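Local coordinates for protein glutathione S-transferase delta (Bombyx mori, PDB 3VK9) that probably conjugates glutathione to electrophilic compounds, as a homodimeric delta-class glutathione transferase of the silkmoth, at residues E130-Q133 and E134-L138; P152-V156 and A157-L161. One frame throughout, in Å; residues are numbered along the deposited sequence.

Both contacts lie in the all-helical C-terminal domain, on successive helices, and they illustrate two places along a helix, its middle and its start. Contact 1 is the middle of helix 126-142, where i to i+4 bonds repeat; contact 2 is the beginning of helix 156-167, where a capping box gives an acceptor to an N-H of the first turn, before the i to i+4 pattern takes over. Their centres stand about 19 Å apart and their nearest atoms about 8 Å. Contact 2 is the more central, its centre about 10 Å from that of the chain against about 17 Å for contact 1, and it also packs on helices 12-24 and 67-78 of the thioredoxin-like domain.

Contact 1 (E130-Q133 and E134-L138)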
loop_
_atom_site.group_PDB
_atom_site.type_symbol
_atom_site.label_atom_id
_atom_site.label_comp_id
_atom_site.label_asym_id
_atom_site.label_seq_id
_atom_site.Cartn_x
_atom_site.Cartn_y
_atom_site.Cartn_z
ATOM N N GLU A 130 -13.346 14.060 -8.615
ATOM C CA GLU A 130 -12.919 14.922 -7.520
ATOM C C GLU A 130 -11.965 14.234 -6.531
ATOM O O GLU A 130 -11.034 14.857 -6.021
ATOM C CB GLU A 130 -14.131 15.523 -6.797
ATOM C CG GLU A 130 -14.784 16.655 -7.582
ATOM C CD GLU A 130 -13.787 17.741 -7.988
ATOM O OE1 GLU A 130 -13.844 18.186 -9.155
ATOM O OE2 GLU A 130 -12.951 18.150 -7.143
ATOM N N LYS A 131 -12.186 12.951 -6.273
ATOM C CA LYS A 131 -11.298 12.219 -5.380
ATOM C C LYS A 131 -9.890 12.153 -5.982
ATOM O O LYS A 131 -8.894 12.235 -5.263
ATOM C CB LYS A 131 -11.849 10.821 -5.081
ATOM C CG LYS A 131 -13.049 10.816 -4.134
ATOM C CD LYS A 131 -12.686 10.163 -2.806
ATOM C CE LYS A 131 -13.669 10.555 -1.691
ATOM N NZ LYS A 131 -13.407 11.918 -1.126
ATOM N N VAL A 132 -9.806 12.011 -7.301
ATOM C CA VAL A 132 -8.504 12.049 -7.957
ATOM C C VAL A 132 -7.877 13.448 -7.846
ATOM O O VAL A 132 -6.683 13.574 -7.577
ATOM C CB VAL A 132 -8.581 11.642 -9.442
ATOM C CG1 VAL A 132 -7.200 11.758 -10.086
ATOM C CG2 VAL A 132 -9.115 10.233 -9.575
ATOM N N GLN A 133 -8.685 14.492 -8.052
ATOM C CA GLN A 133 -8.186 15.862 -7.916
ATOM C C GLN A 133 -7.591 16.047 -6.514
ATOM O O GLN A 133 -6.525 16.641 -6.357
ATOM C CB GLN A 133 -9.297 16.902 -8.167
ATOM C CG GLN A 133 -9.998 16.770 -9.539
ATOM C CD GLN A 133 -9.069 17.056 -10.723
ATOM O OE1 GLN A 133 -8.010 17.667 -10.564
ATOM N NE2 GLN A 133 -9.470 16.615 -11.919
ATOM N N GLU A 134 -8.282 15.539 -5.494
ATOM C CA GLU A 134 -7.801 15.694 -4.117
ATOM C C GLU A 134 -6.488 14.932 -3.894
ATOM O O GLU A 134 -5.635 15.359 -3.122
ATOM C CB GLU A 134 -8.851 15.222 -3.103
ATOM C CG GLU A 134 -10.175 15.956 -3.171
ATOM C CD GLU A 134 -11.264 15.286 -2.334
ATOM O OE1 GLU A 134 -11.012 14.189 -1.772
ATOM O OE2 GLU A 134 -12.375 15.863 -2.243
ATOM N N ALA A 135 -6.333 13.786 -4.544
ATOM C CA ALA A 135 -5.073 13.064 -4.420
ATOM C C ALA A 135 -3.936 13.900 -5.035
ATOM O O ALA A 135 -2.841 13.996 -4.484
ATOM C CB ALA A 135 -5.173 11.724 -5.073
ATOM N N LEU A 136 -4.222 14.527 -6.167
ATOM C CA LEU A 136 -3.245 15.365 -6.843
ATOM C C LEU A 136 -2.923 16.624 -6.047
ATOM O O LEU A 136 -1.794 17.098 -6.066
ATOM C CB LEU A 136 -3.746 15.740 -8.242
ATOM C CG LEU A 136 -3.670 14.654 -9.326
ATOM C CD1 LEU A 136 -4.496 15.035 -10.575
ATOM C CD2 LEU A 136 -2.221 14.375 -9.700
ATOM N N GLN A 137 -3.926 17.179 -5.380
ATOM C CA GLN A 137 -3.715 18.329 -4.509
ATOM C C GLN A 137 -2.781 17.975 -3.351
ATOM O O GLN A 137 -1.898 18.750 -2.997
ATOM C CB GLN A 137 -5.055 18.860 -3.985
ATOM C CG GLN A 137 -5.860 19.592 -5.050
ATOM C CD GLN A 137 -7.362 19.567 -4.795
ATOM O OE1 GLN A 137 -7.815 19.406 -3.653
ATOM N NE2 GLN A 137 -8.143 19.720 -5.866
ATOM N N LEU A 138 -2.971 16.795 -2.778
ATOM C CA LEU A 138 -2.060 16.280 -1.753
ATOM C C LEU A 138 -0.637 16.128 -2.303
ATOM O O LEU A 138 0.341 16.500 -1.639
ATOM C CB LEU A 138 -2.564 14.945 -1.203
ATOM C CG LEU A 138 -3.825 15.038 -0.324
ATOM C CD1 LEU A 138 -4.398 13.640 -0.033
ATOM C CD2 LEU A 138 -3.524 15.768 0.982
#
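Glu130 meets Glu134 one turn further along an alpha-helix, the 126-142 helix of the C-terminal domain, through a regular i to i+4 bond: Glu134 N reaches Glu130 O at 2.9 Å. The side chain of Glu134 begins close by, its CG 3.2 Å from Glu130 O. The carboxylate of Glu130 is engaged in a salt bridge with Lys126, a turn earlier.

Lys131 accepts the next helical bond, from Ala135 N, and its carbonyl oxygen also takes a bond from Arg109 of helix 89-119. Its side chain starts out away from the following turn, but bends at chi2 (-113°) and again at chi4 (-79°) bring the ammonium group back to the carboxylate at the end of Glu134's extended chain. The resulting i to i+3 salt bridge is weak, with Lys131 NZ 3.4 Å from Glu134 OE1. Arg109 adds a long ion pair to the same oxygen, so the carboxylate probably feels two positive charges.

Val132 belongs to the buried side. Its carbonyl receives Leu136 N, while its CG1 lies 4.3 Å from Leu136 CD1, giving an apolar i to i+4 pair. Beyond the helix, Val132 packs on Tyr113 and Leu136 on Ile173 and Tyr178.

Gln133 has its amide bonded at both ends: OE1 to Tyr178 OH, and NE2 to Asn129 OD1 one turn back. The bend at chi2, -65°, folds the amide back along the helix, so that NE2 faces the preceding turn. Gln137 also makes a weak bond to Tyr178 OH through NE2, and that nitrogen lies 3.8 Å from Gln133 CB. Between the backbones of the same two residues, Gln137 N donates to Gln133 O at 2.8 Å.

Contact 2 (P152-V156 and A157-L161); sequences PNLTV and ADLSL
A capping box of Thr155 and Asp158 opens helix 156-167, with Thr155 at the N-cap. Two hydrogen bonds close the cap. Thr155 N donates to Asp158 OD2 at 2.8 Å, on the anti lone pair of that oxygen, and Thr155 OG1 accepts from Ala157 N, one residue short of Asp158, at 3.2 Å through a more bent bond (135°). With chi1 at 68°, the hydroxyl sits between its own backbone N and carbonyl carbon, turned toward the first turn. Regular helical bonds follow, Leu159 N to Thr155 O and Ser160 N to Val156 O.

One water ties the cap to the preceding loop. It accepts from Thr155 OG1 and donates to Asn153 O and, at 2.6 Å, to Asp158 OD2.

Apolar contact comes from Leu154, whose CD1 reaches over to Asp158 CB at 3.8 Å and lies 4.2 Å from Leu159 CD2. Leu159 in turn packs on Leu19 and Ala23 of helix 12-24.

Asp158 OD1 is bound by Trp184 NE1 and Val149 N. Donors at both oxygens hold this buried carboxylate in place, and together with the nearby helix N-terminus would probably stabilise its negative charge.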
loop_
_atom_site.group_PDB
_atom_site.type_symbol
_atom_site.label_atom_id
_atom_site.label_comp_id
_atom_site.label_asym_id
_atom_site.label_seq_id
_atom_site.Cartn_x
_atom_site.Cartn_y
_atom_site.Cartn_z
ATOM N N PRO A 152 15.518 15.082 -0.838
ATOM C CA PRO A 152 16.304 15.815 -1.830
ATOM C C PRO A 152 16.753 14.969 -3.030
ATOM O O PRO A 152 17.128 15.540 -4.039
ATOM C CB PRO A 152 17.514 16.301 -1.020
ATOM C CG PRO A 152 17.643 15.312 0.098
ATOM C CD PRO A 152 16.232 14.943 0.449
ATOM N N ASN A 153 16.717 13.645 -2.930
ATOM C CA ASN A 153 17.163 12.814 -4.047
ATOM C C ASN A 153 16.016 12.066 -4.716
ATOM O O ASN A 153 14.960 11.858 -4.114
ATOM C CB ASN A 153 18.205 11.812 -3.566
ATOM C CG ASN A 153 19.243 12.453 -2.672
ATOM O OD1 ASN A 153 19.879 13.426 -3.063
ATOM N ND2 ASN A 153 19.404 11.926 -1.458
ATOM N N LEU A 154 16.236 11.654 -5.959
ATOM C CA LEU A 154 15.335 10.720 -6.620
ATOM C C LEU A 154 15.239 9.437 -5.774
ATOM O O LEU A 154 16.257 8.906 -5.326
ATOM C CB LEU A 154 15.864 10.378 -8.008
ATOM C CG LEU A 154 14.994 9.443 -8.857
ATOM C CD1 LEU A 154 13.887 10.236 -9.534
ATOM C CD2 LEU A 154 15.847 8.714 -9.883
ATOM N N THR A 155 14.022 8.956 -5.539
ATOM C CA THR A 155 13.844 7.686 -4.803
ATOM C C THR A 155 12.835 6.758 -5.482
ATOM O O THR A 155 12.120 7.157 -6.403
ATOM C CB THR A 155 13.389 7.911 -3.348
ATOM O OG1 THR A 155 12.056 8.443 -3.336
ATOM C CG2 THR A 155 14.340 8.873 -2.609
ATOM N N VAL A 156 12.770 5.513 -5.023
ATOM C CA VAL A 156 11.789 4.597 -5.557
ATOM C C VAL A 156 10.365 5.152 -5.428
ATOM O O VAL A 156 9.471 4.714 -6.151
ATOM C CB VAL A 156 11.887 3.201 -4.892
ATOM C CG1 VAL A 156 13.153 2.492 -5.349
ATOM C CG2 VAL A 156 11.845 3.336 -3.367
ATOM N N ALA A 157 10.150 6.097 -4.505
ATOM C CA ALA A 157 8.849 6.753 -4.399
ATOM C C ALA A 157 8.514 7.600 -5.632
ATOM O O ALA A 157 7.386 7.572 -6.113
ATOM C CB ALA A 157 8.756 7.598 -3.126
ATOM N N ASP A 158 9.480 8.371 -6.127
ATOM C CA ASP A 158 9.271 9.106 -7.378
ATOM C C ASP A 158 8.932 8.135 -8.526
ATOM O O ASP A 158 8.025 8.360 -9.323
ATOM C CB ASP A 158 10.515 9.940 -7.734
ATOM C CG ASP A 158 10.867 10.977 -6.659
ATOM O OD1 ASP A 158 10.132 11.980 -6.527
ATOM O OD2 ASP A 158 11.885 10.793 -5.959
ATOM N N LEU A 159 9.672 7.047 -8.612
ATOM C CA LEU A 159 9.535 6.149 -9.744
ATOM C C LEU A 159 8.170 5.438 -9.753
ATOM O O LEU A 159 7.531 5.288 -10.795
ATOM C CB LEU A 159 10.690 5.135 -9.750
ATOM C CG LEU A 159 12.120 5.695 -9.768
ATOM C CD1 LEU A 159 13.174 4.552 -9.794
ATOM C CD2 LEU A 159 12.318 6.632 -10.940
ATOM N N SER A 160 7.730 5.002 -8.586
ATOM C CA SER A 160 6.415 4.380 -8.460
ATOM C C SER A 160 5.316 5.414 -8.726
ATOM O O SER A 160 4.377 5.153 -9.473
ATOM C CB SER A 160 6.251 3.751 -7.075
ATOM O OG SER A 160 5.006 3.099 -6.963
ATOM N N LEU A 161 5.447 6.595 -8.124
ATOM C CA LEU A 161 4.436 7.635 -8.302
ATOM C C LEU A 161 4.368 8.145 -9.736
ATOM O O LEU A 161 3.287 8.474 -10.233
ATOM C CB LEU A 161 4.636 8.806 -7.324
ATOM C CG LEU A 161 3.924 8.662 -5.965
ATOM C CD1 LEU A 161 4.448 9.665 -4.919
ATOM C CD2 LEU A 161 2.392 8.752 -6.086
HETATM O O HOH W 1 12.201 11.218 -3.446
#